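Local coordinates for protein-glutamine gamma-glutamyltransferase 2 (Pagrus major, PDB 1G0D) that probably catalyses the calcium-dependent cross-linking of proteins, joining peptide-bound glutamine to lysine side chains or to small primary amines with release of ammonia, at residues R14-N19 with D28-I33; S298-D303 with N330-V335; L312-E317 with V403-Q408; P585-Q590 with V605-P610. All blocks are in the same frame, centred on the assembly; numbering follows the deposited sequence.

How the interactions relate
From the N terminus, interaction 1 comes first: it closes the short excursion between helix 15-21 and strand 33-35 in the N-terminal transglutaminase-family region. Interaction 2 opens next, folding the chain after strand 290-298 back against strand 329-339, beside the active site. Before it closes, the first segment of interaction 3 has begun, so these two cross along the chain; interaction 3 ends only at 403-408, tying the ends of the neighbouring strands 307-312 and 397-403, and its centre lies about 27 Å from that of interaction 2. Interaction 4 follows all of them, pairing strands 588-590 and 601-608 of the C-terminal Ig-like region. None touches another, and interactions 1 and 3 lie on opposite sides of the chain's centre.

Interaction 1 of 4, residues R14-N19 with D28-I33; sequences RSHENN and DRERLI
N19 reaches from the helix across to the loop 28-33 and grips its backbone at three points. CB comes no closer than 4.2 Å to D28 O, and CG is 3.7 Å from both I33 N and R31 O. At the tip the two branches divide the work: OD1 accepts from I33 N (3.0 Å, N-H...O angle 162°), while ND2 donates to R31 O at 2.8 Å and to D28 O at 2.6 Å. Both acceptors of ND2 lie in the N19 amide plane, which fixes the rotation of the buried amide. Helix 15-21 is followed by a loop that comes back along its first turn before entering strand 33-35 in the N-terminal, E-set type region. At that first turn S15 OG donates to R29 O (2.7 Å); chi1 of 41° tucks OG between its own N and carbonyl carbon, facing the loop. The H16 ring receives R29 CB over one face in a CH-pi contact, 3.7 Å from the centroid, and a water bridges H16 NE2 to E30 OE2. On the buried side L32 CD1 packs against N18 CB; N18 ND2 bonds to S41 O, and the L32 side chain also touches F40 and I42 of strand 40-46.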
loop_
_atom_site.group_PDB
_atom_site.type_symbol
_atom_site.label_atom_id
_atom_site.label_comp_id
_atom_site.label_asym_id
_atom_site.label_seq_id
_atom_site.Cartn_x
_atom_site.Cartn_y
_atom_site.Cartn_z
ATOM N N ARG A 14 25.659 23.312 -3.495
ATOM C CA ARG A 14 24.853 23.946 -2.474
ATOM C C ARG A 14 23.632 23.067 -2.171
ATOM O O ARG A 14 22.495 23.505 -2.310
ATOM C CB ARG A 14 24.444 25.344 -2.949
ATOM C CG ARG A 14 25.577 26.128 -3.698
ATOM C CD ARG A 14 25.313 27.637 -3.921
ATOM N NE ARG A 14 23.926 28.034 -3.665
ATOM C CZ ARG A 14 23.522 28.649 -2.560
ATOM N NH1 ARG A 14 24.378 28.952 -1.586
ATOM N NH2 ARG A 14 22.251 28.935 -2.407
ATOM N N SER A 15 23.879 21.836 -1.732
ATOM C CA SER A 15 22.805 20.908 -1.436
ATOM C C SER A 15 22.013 21.184 -0.187
ATOM O O SER A 15 20.845 20.852 -0.122
ATOM C CB SER A 15 23.334 19.503 -1.340
ATOM O OG SER A 15 24.555 19.510 -0.663
ATOM N N HIS A 16 22.638 21.748 0.830
ATOM C CA HIS A 16 21.901 22.050 2.051
ATOM C C HIS A 16 20.780 23.046 1.730
ATOM O O HIS A 16 19.686 23.005 2.300
ATOM C CB HIS A 16 22.846 22.678 3.061
ATOM C CG HIS A 16 23.550 21.686 3.917
ATOM N ND1 HIS A 16 24.713 21.056 3.524
ATOM C CD2 HIS A 16 23.242 21.185 5.132
ATOM C CE1 HIS A 16 25.089 20.206 4.459
ATOM N NE2 HIS A 16 24.214 20.266 5.450
ATOM N N GLU A 17 21.088 23.944 0.802
ATOM C CA GLU A 17 20.183 24.989 0.383
ATOM C C GLU A 17 19.199 24.542 -0.687
ATOM O O GLU A 17 17.989 24.703 -0.531
ATOM C CB GLU A 17 21.012 26.180 -0.106
ATOM C CG GLU A 17 21.951 26.742 0.971
ATOM C CD GLU A 17 23.424 26.294 0.842
ATOM O OE1 GLU A 17 23.682 25.158 0.377
ATOM O OE2 GLU A 17 24.324 27.092 1.216
ATOM N N ASN A 18 19.712 23.992 -1.781
ATOM C CA ASN A 18 18.853 23.543 -2.873
ATOM C C ASN A 18 17.904 22.491 -2.349
ATOM O O ASN A 18 16.703 22.531 -2.632
ATOM C CB ASN A 18 19.700 22.972 -4.009
ATOM C CG ASN A 18 20.392 24.072 -4.838
ATOM O OD1 ASN A 18 19.783 25.074 -5.166
ATOM N ND2 ASN A 18 21.645 23.872 -5.180
ATOM N N ASN A 19 18.439 21.562 -1.559
ATOM C CA ASN A 19 17.657 20.469 -0.993
ATOM C C ASN A 19 16.559 20.948 -0.070
ATOM O O ASN A 19 15.521 20.292 0.033
ATOM C CB ASN A 19 18.556 19.501 -0.245
ATOM C CG ASN A 19 19.391 18.645 -1.186
ATOM O OD1 ASN A 19 19.525 18.957 -2.366
ATOM N ND2 ASN A 19 19.956 17.548 -0.660
ATOM N N ASP A 28 18.811 13.542 2.220
ATOM C CA ASP A 28 20.255 13.772 2.376
ATOM C C ASP A 28 20.584 15.276 2.179
ATOM O O ASP A 28 19.978 15.944 1.353
ATOM C CB ASP A 28 21.012 12.935 1.334
ATOM C CG ASP A 28 22.472 12.647 1.726
ATOM O OD1 ASP A 28 23.060 11.655 1.230
ATOM O OD2 ASP A 28 23.054 13.406 2.526
ATOM N N ARG A 29 21.563 15.792 2.925
ATOM C CA ARG A 29 22.000 17.195 2.850
ATOM C C ARG A 29 23.313 17.358 2.136
ATOM O O ARG A 29 23.603 18.409 1.576
ATOM C CB ARG A 29 22.216 17.748 4.229
ATOM C CG ARG A 29 20.990 18.288 4.797
ATOM C CD ARG A 29 21.054 18.216 6.268
ATOM N NE ARG A 29 19.808 17.655 6.747
ATOM C CZ ARG A 29 19.108 18.157 7.753
ATOM N NH1 ARG A 29 17.966 17.571 8.126
ATOM N NH2 ARG A 29 19.567 19.234 8.382
ATOM N N GLU A 30 24.121 16.307 2.185
ATOM C CA GLU A 30 25.429 16.320 1.567
ATOM C C GLU A 30 25.436 16.051 0.076
ATOM O O GLU A 30 26.475 16.215 -0.562
ATOM C CB GLU A 30 26.351 15.340 2.281
ATOM C CG GLU A 30 26.309 15.427 3.826
ATOM C CD GLU A 30 26.466 16.859 4.386
ATOM O OE1 GLU A 30 27.173 17.702 3.762
ATOM O OE2 GLU A 30 25.877 17.133 5.470
ATOM N N ARG A 31 24.307 15.625 -0.498
ATOM C CA ARG A 31 24.269 15.438 -1.948
ATOM C C ARG A 31 23.061 16.148 -2.532
ATOM O O ARG A 31 21.985 16.148 -1.926
ATOM C CB ARG A 31 24.260 13.967 -2.340
ATOM C CG ARG A 31 23.365 13.106 -1.530
ATOM C CD ARG A 31 23.391 11.684 -2.119
ATOM N NE ARG A 31 22.435 10.806 -1.443
ATOM C CZ ARG A 31 21.960 9.692 -1.970
ATOM N NH1 ARG A 31 21.089 8.963 -1.281
ATOM N NH2 ARG A 31 22.367 9.307 -3.179
ATOM N N LEU A 32 23.252 16.752 -3.705
ATOM C CA LEU A 32 22.198 17.503 -4.365
ATOM C C LEU A 32 21.078 16.630 -4.897
ATOM O O LEU A 32 21.282 15.857 -5.819
ATOM C CB LEU A 32 22.791 18.333 -5.512
ATOM C CG LEU A 32 21.875 19.266 -6.319
ATOM C CD1 LEU A 32 21.313 20.389 -5.458
ATOM C CD2 LEU A 32 22.671 19.865 -7.452
ATOM N N ILE A 33 19.899 16.736 -4.284
ATOM C CA ILE A 33 18.706 16.005 -4.706
ATOM C C ILE A 33 17.647 17.087 -4.988
ATOM O O ILE A 33 17.133 17.753 -4.094
ATOM C CB ILE A 33 18.224 15.070 -3.627
ATOM C CG1 ILE A 33 19.389 14.210 -3.146
ATOM C CG2 ILE A 33 17.079 14.265 -4.181
ATOM C CD1 ILE A 33 19.135 13.478 -1.873
HETATM O O HOH W 1 24.029 17.881 7.384
#

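Interaction 2 of 4, residues S298-D303 with N330-V335; sequences SAHDVD and NFHCWV
Van der Waals contact joins S298 to H332: S298 OG lies 3.0 Å from H332 CB, and the S298 CB to H332 CB distance is 3.4 Å. The serine hydroxyl thus presses on the root of the histidine side chain, while its hydrogen bond goes to N295. The aromatic contact comes next. H300 and H332 place their rings with centroids 4.7 Å apart and planes at 43°, an oblique pair that is neither stacked nor edge-to-face; the nearest atoms are H300 ND1 and H332 NE2, at 3.8 Å. In both residues CG stands anti to the backbone N (chi1 -170° for H300, 171° for H332), which extends the two rings toward each other. No hydrogen bond crosses between the segments; the polar ends are satisfied elsewhere, H300 ND1 by E393 and H332 NE2 by D355. H332 is an active-site residue, and with C272 and D355 it makes up the Cys-His-Asp triad of transglutaminases, so this contact packs against the triad histidine from the side of the 298-303 loop. Strand 329-339 carries H332 next to strand 290-298, helix 272-286 brings C272 to the histidine, and helix 387-395 supplies E393, which touches both H332 and W334.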
loop_
_atom_site.group_PDB
_atom_site.type_symbol
_atom_site.label_atom_id
_atom_site.label_comp_id
_atom_site.label_asym_id
_atom_site.label_seq_id
_atom_site.Cartn_x
_atom_site.Cartn_y
_atom_site.Cartn_z
ATOM N N SER A 298 -13.825 -7.564 -1.260
ATOM C CA SER A 298 -13.159 -7.391 -2.532
ATOM C C SER A 298 -13.379 -8.452 -3.574
ATOM O O SER A 298 -12.986 -9.579 -3.391
ATOM C CB SER A 298 -11.674 -7.296 -2.294
ATOM O OG SER A 298 -11.233 -6.005 -2.644
ATOM N N ALA A 299 -13.976 -8.091 -4.694
ATOM C CA ALA A 299 -14.164 -9.066 -5.760
ATOM C C ALA A 299 -12.878 -9.285 -6.576
ATOM O O ALA A 299 -12.880 -9.229 -7.814
ATOM C CB ALA A 299 -15.272 -8.630 -6.663
ATOM N N HIS A 300 -11.781 -9.567 -5.885
ATOM C CA HIS A 300 -10.512 -9.813 -6.571
ATOM C C HIS A 300 -10.497 -11.118 -7.368
ATOM O O HIS A 300 -9.979 -11.193 -8.484
ATOM C CB HIS A 300 -9.381 -9.881 -5.568
ATOM C CG HIS A 300 -8.043 -9.896 -6.214
ATOM N ND1 HIS A 300 -7.585 -8.850 -6.989
ATOM C CD2 HIS A 300 -7.064 -10.830 -6.222
ATOM C CE1 HIS A 300 -6.380 -9.142 -7.447
ATOM N NE2 HIS A 300 -6.041 -10.337 -6.996
ATOM N N ASP A 301 -11.035 -12.143 -6.712
ATOM C CA ASP A 301 -11.169 -13.540 -7.158
ATOM C C ASP A 301 -11.842 -13.786 -8.502
ATOM O O ASP A 301 -11.516 -14.727 -9.217
ATOM C CB ASP A 301 -12.014 -14.256 -6.125
ATOM C CG ASP A 301 -13.299 -13.463 -5.786
ATOM O OD1 ASP A 301 -13.207 -12.532 -4.961
ATOM O OD2 ASP A 301 -14.396 -13.754 -6.340
ATOM N N VAL A 302 -12.834 -12.948 -8.767
ATOM C CA VAL A 302 -13.700 -12.957 -9.935
ATOM C C VAL A 302 -12.987 -12.861 -11.312
ATOM O O VAL A 302 -13.535 -13.223 -12.367
ATOM C CB VAL A 302 -14.750 -11.831 -9.665
ATOM C CG1 VAL A 302 -14.812 -10.833 -10.767
ATOM C CG2 VAL A 302 -16.071 -12.456 -9.352
ATOM N N ASP A 303 -11.743 -12.394 -11.301
ATOM C CA ASP A 303 -11.011 -12.287 -12.544
ATOM C C ASP A 303 -11.761 -11.475 -13.613
ATOM O O ASP A 303 -12.004 -11.925 -14.743
ATOM C CB ASP A 303 -10.707 -13.668 -13.075
ATOM C CG ASP A 303 -9.560 -13.662 -14.047
ATOM O OD1 ASP A 303 -8.473 -13.146 -13.672
ATOM O OD2 ASP A 303 -9.751 -14.166 -15.185
ATOM N N ASN A 330 -11.861 -10.694 2.422
ATOM C CA ASN A 330 -12.349 -9.893 3.552
ATOM C C ASN A 330 -12.022 -8.408 3.286
ATOM O O ASN A 330 -12.769 -7.494 3.679
ATOM C CB ASN A 330 -11.701 -10.340 4.862
ATOM C CG ASN A 330 -12.315 -11.613 5.427
ATOM O OD1 ASN A 330 -13.173 -12.251 4.799
ATOM N ND2 ASN A 330 -11.868 -11.994 6.618
ATOM N N PHE A 331 -10.891 -8.180 2.624
ATOM C CA PHE A 331 -10.455 -6.836 2.238
ATOM C C PHE A 331 -9.328 -7.024 1.259
ATOM O O PHE A 331 -8.795 -8.112 1.104
ATOM C CB PHE A 331 -9.990 -5.988 3.448
ATOM C CG PHE A 331 -8.627 -6.357 3.981
ATOM C CD1 PHE A 331 -8.491 -7.245 5.056
ATOM C CD2 PHE A 331 -7.479 -5.859 3.390
ATOM C CE1 PHE A 331 -7.226 -7.638 5.528
ATOM C CE2 PHE A 331 -6.198 -6.247 3.857
ATOM C CZ PHE A 331 -6.074 -7.139 4.927
ATOM N N HIS A 332 -8.994 -5.967 0.560
ATOM C CA HIS A 332 -7.909 -6.030 -0.388
ATOM C C HIS A 332 -7.423 -4.619 -0.547
ATOM O O HIS A 332 -8.223 -3.692 -0.657
ATOM C CB HIS A 332 -8.379 -6.548 -1.738
ATOM C CG HIS A 332 -7.337 -6.437 -2.806
ATOM N ND1 HIS A 332 -6.035 -6.848 -2.611
ATOM C CD2 HIS A 332 -7.412 -6.004 -4.091
ATOM C CE1 HIS A 332 -5.349 -6.678 -3.734
ATOM N NE2 HIS A 332 -6.162 -6.171 -4.645
ATOM N N CYS A 333 -6.111 -4.469 -0.588
ATOM C CA CYS A 333 -5.473 -3.186 -0.706
ATOM C C CYS A 333 -4.771 -2.888 -2.040
ATOM O O CYS A 333 -4.257 -3.777 -2.722
ATOM C CB CYS A 333 -4.429 -3.058 0.395
ATOM S SG CYS A 333 -4.987 -3.308 2.049
ATOM N N TRP A 334 -4.764 -1.614 -2.403
ATOM C CA TRP A 334 -4.041 -1.148 -3.570
ATOM C C TRP A 334 -3.585 0.289 -3.275
ATOM O O TRP A 334 -3.610 0.763 -2.141
ATOM C CB TRP A 334 -4.860 -1.245 -4.879
ATOM C CG TRP A 334 -6.133 -0.479 -4.931
ATOM C CD1 TRP A 334 -6.285 0.846 -5.229
ATOM C CD2 TRP A 334 -7.463 -0.993 -4.710
ATOM N NE1 TRP A 334 -7.626 1.191 -5.204
ATOM C CE2 TRP A 334 -8.363 0.081 -4.887
ATOM C CE3 TRP A 334 -7.973 -2.255 -4.378
ATOM C CZ2 TRP A 334 -9.743 -0.073 -4.745
ATOM C CZ3 TRP A 334 -9.356 -2.404 -4.237
ATOM C CH2 TRP A 334 -10.220 -1.313 -4.421
ATOM N N VAL A 335 -3.187 0.998 -4.301
ATOM C CA VAL A 335 -2.684 2.325 -4.090
ATOM C C VAL A 335 -3.280 3.272 -5.117
ATOM O O VAL A 335 -3.616 2.858 -6.210
ATOM C CB VAL A 335 -1.160 2.190 -4.170
ATOM C CG1 VAL A 335 -0.553 3.004 -5.277
ATOM C CG2 VAL A 335 -0.608 2.444 -2.851
#

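Interaction 3 of 4, residues L312-E317 with V403-Q408; sequences LNERLE and VQKDGQ
A surface contact between two turns, held by one backbone bond and one salt bridge, joins L312-E317 to V403-Q408 where two neighbouring strands run out. V403 N donates to L312 O at 3.1 Å with an N-H...O angle of 170°, the donor nearly along the C=O axis. E314 bends at chi2 (113°), which carries its carboxylate to the second turn; OE2 lies 3.0 Å from K405 NZ in a salt bridge whose hydrogen bond is weak. The E314 and K405 chains run antiparallel where they meet, and K405 is itself bent at three torsions. On its other branch, E314 OE1 rests 3.8 Å from Q404 CB, with the carboxylate and the Q404 amide planes turned 45° apart. The strands concerned, 307-312 and 397-403, are parallel neighbours at one edge of a mixed sheet, and each is followed by a type I turn, N313-L316 and Q404-G407. The first turn is braced from within: N313 OD1 accepts from E317 N, and N313 ND2 gives a nearly straight bond to the anti lone pair of E317 OE1 (3.1 Å), while E317 OE2 has a further salt bridge to R525. In the second, D406 OD1 accepts from Q408 N in an Asx turn.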
loop_
_atom_site.group_PDB
_atom_site.type_symbol
_atom_site.label_atom_id
_atom_site.label_comp_id
_atom_site.label_asym_id
_atom_site.label_seq_id
_atom_site.Cartn_x
_atom_site.Cartn_y
_atom_site.Cartn_z
ATOM N N LEU A 312 -23.475 -23.864 -4.550
ATOM C CA LEU A 312 -23.280 -24.505 -3.274
ATOM C C LEU A 312 -24.177 -25.744 -3.274
ATOM O O LEU A 312 -25.059 -25.877 -4.105
ATOM C CB LEU A 312 -23.736 -23.529 -2.188
ATOM C CG LEU A 312 -22.749 -22.678 -1.374
ATOM C CD1 LEU A 312 -21.489 -22.486 -2.140
ATOM C CD2 LEU A 312 -23.392 -21.350 -1.001
ATOM N N ASN A 313 -23.961 -26.666 -2.364
ATOM C CA ASN A 313 -24.834 -27.808 -2.327
ATOM C C ASN A 313 -25.806 -27.500 -1.212
ATOM O O ASN A 313 -25.788 -26.398 -0.661
ATOM C CB ASN A 313 -24.059 -29.070 -2.020
ATOM C CG ASN A 313 -23.337 -28.999 -0.707
ATOM O OD1 ASN A 313 -23.689 -28.227 0.187
ATOM N ND2 ASN A 313 -22.296 -29.809 -0.581
ATOM N N GLU A 314 -26.655 -28.467 -0.873
ATOM C CA GLU A 314 -27.633 -28.273 0.193
ATOM C C GLU A 314 -26.956 -28.178 1.569
ATOM O O GLU A 314 -27.527 -27.621 2.519
ATOM C CB GLU A 314 -28.669 -29.407 0.183
ATOM C CG GLU A 314 -29.668 -29.374 -0.983
ATOM C CD GLU A 314 -29.469 -30.538 -1.935
ATOM O OE1 GLU A 314 -30.418 -31.341 -2.121
ATOM O OE2 GLU A 314 -28.346 -30.642 -2.491
ATOM N N ARG A 315 -25.746 -28.715 1.684
ATOM C CA ARG A 315 -25.023 -28.635 2.948
ATOM C C ARG A 315 -24.294 -27.315 3.068
ATOM O O ARG A 315 -23.443 -27.159 3.934
ATOM C CB ARG A 315 -24.012 -29.760 3.061
ATOM C CG ARG A 315 -24.624 -31.090 2.798
ATOM C CD ARG A 315 -23.625 -32.178 3.017
ATOM N NE ARG A 315 -23.501 -32.496 4.428
ATOM C CZ ARG A 315 -22.409 -32.251 5.133
ATOM N NH1 ARG A 315 -22.356 -32.565 6.421
ATOM N NH2 ARG A 315 -21.367 -31.680 4.544
ATOM N N LEU A 316 -24.619 -26.374 2.175
ATOM C CA LEU A 316 -24.001 -25.065 2.197
ATOM C C LEU A 316 -22.545 -25.121 1.805
ATOM O O LEU A 316 -21.718 -24.420 2.388
ATOM C CB LEU A 316 -24.074 -24.478 3.601
ATOM C CG LEU A 316 -25.264 -23.596 3.933
ATOM C CD1 LEU A 316 -24.796 -22.148 4.023
ATOM C CD2 LEU A 316 -26.360 -23.815 2.872
ATOM N N GLU A 317 -22.199 -25.937 0.827
ATOM C CA GLU A 317 -20.803 -25.991 0.468
ATOM C C GLU A 317 -20.553 -25.858 -1.011
ATOM O O GLU A 317 -21.388 -26.235 -1.814
ATOM C CB GLU A 317 -20.216 -27.294 0.961
ATOM C CG GLU A 317 -21.119 -28.043 1.870
ATOM C CD GLU A 317 -20.398 -29.205 2.477
ATOM O OE1 GLU A 317 -20.479 -30.318 1.893
ATOM O OE2 GLU A 317 -19.737 -28.986 3.528
ATOM N N VAL A 403 -27.815 -25.830 -5.544
ATOM C CA VAL A 403 -28.171 -26.701 -6.646
ATOM C C VAL A 403 -28.366 -28.086 -6.067
ATOM O O VAL A 403 -27.452 -28.642 -5.445
ATOM C CB VAL A 403 -27.057 -26.779 -7.699
ATOM C CG1 VAL A 403 -27.552 -27.598 -8.862
ATOM C CG2 VAL A 403 -26.639 -25.358 -8.151
ATOM N N GLN A 404 -29.565 -28.638 -6.256
ATOM C CA GLN A 404 -29.889 -29.965 -5.752
ATOM C C GLN A 404 -29.342 -31.072 -6.650
ATOM O O GLN A 404 -28.938 -30.815 -7.785
ATOM C CB GLN A 404 -31.400 -30.087 -5.613
ATOM C CG GLN A 404 -32.029 -28.989 -4.741
ATOM C CD GLN A 404 -33.542 -28.908 -4.919
ATOM O OE1 GLN A 404 -34.113 -27.819 -5.016
ATOM N NE2 GLN A 404 -34.201 -30.070 -4.976
ATOM N N LYS A 405 -29.331 -32.302 -6.131
ATOM C CA LYS A 405 -28.808 -33.452 -6.865
ATOM C C LYS A 405 -29.596 -33.734 -8.139
ATOM O O LYS A 405 -29.174 -34.532 -8.991
ATOM C CB LYS A 405 -28.780 -34.694 -5.965
ATOM C CG LYS A 405 -27.881 -34.570 -4.723
ATOM C CD LYS A 405 -26.621 -33.712 -4.995
ATOM C CE LYS A 405 -26.530 -32.406 -4.148
ATOM N NZ LYS A 405 -26.680 -31.169 -4.977
ATOM N N ASP A 406 -30.735 -33.068 -8.264
ATOM C CA ASP A 406 -31.568 -33.204 -9.450
ATOM C C ASP A 406 -31.476 -31.950 -10.331
ATOM O O ASP A 406 -32.346 -31.685 -11.169
ATOM C CB ASP A 406 -33.013 -33.457 -9.055
ATOM C CG ASP A 406 -33.493 -32.506 -8.002
ATOM O OD1 ASP A 406 -33.114 -31.330 -8.095
ATOM O OD2 ASP A 406 -34.236 -32.928 -7.087
ATOM N N GLY A 407 -30.427 -31.163 -10.116
ATOM C CA GLY A 407 -30.225 -29.986 -10.927
ATOM C C GLY A 407 -31.061 -28.759 -10.649
ATOM O O GLY A 407 -30.825 -27.742 -11.261
ATOM N N GLN A 408 -32.037 -28.825 -9.756
ATOM C CA GLN A 408 -32.828 -27.633 -9.446
ATOM C C GLN A 408 -31.941 -26.616 -8.684
ATOM O O GLN A 408 -31.351 -26.906 -7.633
ATOM C CB GLN A 408 -34.090 -28.030 -8.635
ATOM C CG GLN A 408 -35.166 -28.793 -9.495
ATOM C CD GLN A 408 -36.272 -29.556 -8.701
ATOM O OE1 GLN A 408 -37.329 -28.996 -8.362
ATOM N NE2 GLN A 408 -36.032 -30.838 -8.439
#

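Interaction 4 of 4, residues P585-Q590 with V605-P610; sequences PELLVQ and VSFTNP
With chi1 at 89°, F607 places CG between its own N and carbonyl carbon, which turns the ring toward P585 and L587, while L587 holds CG beside its backbone N (chi1 -57°) and so directs its methyls at F607 and V605. P585 CG comes to 3.4 Å from F607 CD1 and L587 CD2 to 3.9 Å from F607 CB, so the aromatic side chain is met by both residues, each approach oblique to the ring. L587 runs alongside V605 in the same direction, with CD1 of L587 and CG2 of V605 4.0 Å apart. Outside the paired strands, before 588-590 and after 601-608, P585 CD packs on P610 CG (3.7 Å), the two proline side chains crossing at about a right angle. The backbone evidence for pairing is clear: L588 N donates to S606 O at 3.1 Å, and S606 N returns a bond to L588 O at the same length but less straight (137°), which makes L588 and S606 a hydrogen-bonded antiparallel pair. V605 CA adds a CA-H...O contact to L588 O. V589 and V605 form the adjoining non-hydrogen-bonded pair, their side chains on the sheet face away from L588 and S606. This edge belongs to the C-terminal Ig-like region: strand 601-608 is flanked by strands 588-590 and 644-651, and the buried face meets strand 659-666, where L587 touches V663, V589 touches L661 and the F607 ring meets F665.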
loop_
_atom_site.group_PDB
_atom_site.type_symbol
_atom_site.label_atom_id
_atom_site.label_comp_id
_atom_site.label_asym_id
_atom_site.label_seq_id
_atom_site.Cartn_x
_atom_site.Cartn_y
_atom_site.Cartn_z
ATOM N N PRO A 585 -3.522 -9.267 21.966
ATOM C CA PRO A 585 -3.350 -8.142 22.889
ATOM C C PRO A 585 -2.646 -6.988 22.216
ATOM O O PRO A 585 -1.918 -7.197 21.248
ATOM C CB PRO A 585 -2.540 -8.732 24.046
ATOM C CG PRO A 585 -1.863 -9.962 23.479
ATOM C CD PRO A 585 -2.766 -10.465 22.378
ATOM N N GLU A 586 -2.881 -5.776 22.723
ATOM C CA GLU A 586 -2.253 -4.577 22.190
ATOM C C GLU A 586 -1.042 -4.123 22.989
ATOM O O GLU A 586 -1.165 -3.723 24.144
ATOM C CB GLU A 586 -3.228 -3.429 22.126
ATOM C CG GLU A 586 -2.708 -2.382 21.171
ATOM C CD GLU A 586 -3.297 -1.012 21.393
ATOM O OE1 GLU A 586 -4.453 -0.938 21.899
ATOM O OE2 GLU A 586 -2.591 -0.020 21.047
ATOM N N LEU A 587 0.119 -4.149 22.345
ATOM C CA LEU A 587 1.369 -3.778 22.995
ATOM C C LEU A 587 1.314 -2.394 23.610
ATOM O O LEU A 587 0.716 -1.482 23.047
ATOM C CB LEU A 587 2.556 -3.854 21.998
ATOM C CG LEU A 587 2.826 -5.191 21.270
ATOM C CD1 LEU A 587 4.160 -5.161 20.484
ATOM C CD2 LEU A 587 2.846 -6.302 22.310
ATOM N N LEU A 588 1.938 -2.268 24.782
ATOM C CA LEU A 588 2.063 -1.013 25.516
ATOM C C LEU A 588 3.446 -0.533 25.187
ATOM O O LEU A 588 4.458 -1.073 25.688
ATOM C CB LEU A 588 2.001 -1.243 27.008
ATOM C CG LEU A 588 1.436 -0.127 27.877
ATOM C CD1 LEU A 588 2.218 -0.097 29.139
ATOM C CD2 LEU A 588 1.503 1.183 27.183
ATOM N N VAL A 589 3.496 0.453 24.303
ATOM C CA VAL A 589 4.769 1.001 23.909
ATOM C C VAL A 589 4.893 2.369 24.580
ATOM O O VAL A 589 3.980 3.200 24.487
ATOM C CB VAL A 589 4.845 1.099 22.395
ATOM C CG1 VAL A 589 6.239 1.406 21.980
ATOM C CG2 VAL A 589 4.413 -0.208 21.773
ATOM N N GLN A 590 6.007 2.568 25.301
ATOM C CA GLN A 590 6.278 3.810 26.025
ATOM C C GLN A 590 7.743 4.198 25.936
ATOM O O GLN A 590 8.623 3.378 26.114
ATOM C CB GLN A 590 5.933 3.651 27.499
ATOM C CG GLN A 590 4.550 3.108 27.771
ATOM C CD GLN A 590 4.362 2.650 29.219
ATOM O OE1 GLN A 590 3.656 3.301 30.000
ATOM N NE2 GLN A 590 4.985 1.522 29.581
ATOM N N VAL A 605 8.347 -1.807 25.873
ATOM C CA VAL A 605 7.159 -2.469 25.366
ATOM C C VAL A 605 6.802 -3.619 26.307
ATOM O O VAL A 605 7.680 -4.267 26.866
ATOM C CB VAL A 605 7.374 -2.913 23.887
ATOM C CG1 VAL A 605 8.818 -3.247 23.658
ATOM C CG2 VAL A 605 6.420 -4.016 23.519
ATOM N N SER A 606 5.507 -3.832 26.514
ATOM C CA SER A 606 5.044 -4.867 27.431
ATOM C C SER A 606 3.617 -5.359 27.169
ATOM O O SER A 606 2.775 -4.599 26.719
ATOM C CB SER A 606 5.088 -4.305 28.849
ATOM O OG SER A 606 3.798 -3.883 29.280
ATOM N N PHE A 607 3.336 -6.625 27.467
ATOM C CA PHE A 607 1.980 -7.166 27.302
ATOM C C PHE A 607 1.782 -8.388 28.191
ATOM O O PHE A 607 2.699 -8.824 28.870
ATOM C CB PHE A 607 1.656 -7.469 25.805
ATOM C CG PHE A 607 2.031 -8.863 25.328
ATOM C CD1 PHE A 607 1.057 -9.847 25.187
ATOM C CD2 PHE A 607 3.339 -9.159 24.934
ATOM C CE1 PHE A 607 1.370 -11.102 24.660
ATOM C CE2 PHE A 607 3.667 -10.410 24.405
ATOM C CZ PHE A 607 2.668 -11.384 24.269
ATOM N N THR A 608 0.564 -8.906 28.217
ATOM C CA THR A 608 0.253 -10.075 29.022
ATOM C C THR A 608 -0.253 -11.212 28.158
ATOM O O THR A 608 -1.208 -11.053 27.426
ATOM C CB THR A 608 -0.839 -9.762 30.073
ATOM O OG1 THR A 608 -0.304 -8.915 31.097
ATOM C CG2 THR A 608 -1.324 -11.038 30.719
ATOM N N ASN A 609 0.396 -12.359 28.246
ATOM C CA ASN A 609 -0.019 -13.538 27.505
ATOM C C ASN A 609 -1.510 -13.849 27.756
ATOM O O ASN A 609 -1.897 -14.171 28.867
ATOM C CB ASN A 609 0.829 -14.709 27.969
ATOM C CG ASN A 609 0.557 -15.963 27.202
ATOM O OD1 ASN A 609 -0.284 -15.980 26.307
ATOM N ND2 ASN A 609 1.271 -17.034 27.547
ATOM N N PRO A 610 -2.368 -13.721 26.733
ATOM C CA PRO A 610 -3.799 -14.009 26.914
ATOM C C PRO A 610 -4.058 -15.516 26.691
ATOM O O PRO A 610 -5.181 -16.022 26.832
ATOM C CB PRO A 610 -4.460 -13.176 25.825
ATOM C CG PRO A 610 -3.496 -13.279 24.709
ATOM C CD PRO A 610 -2.093 -13.302 25.351
#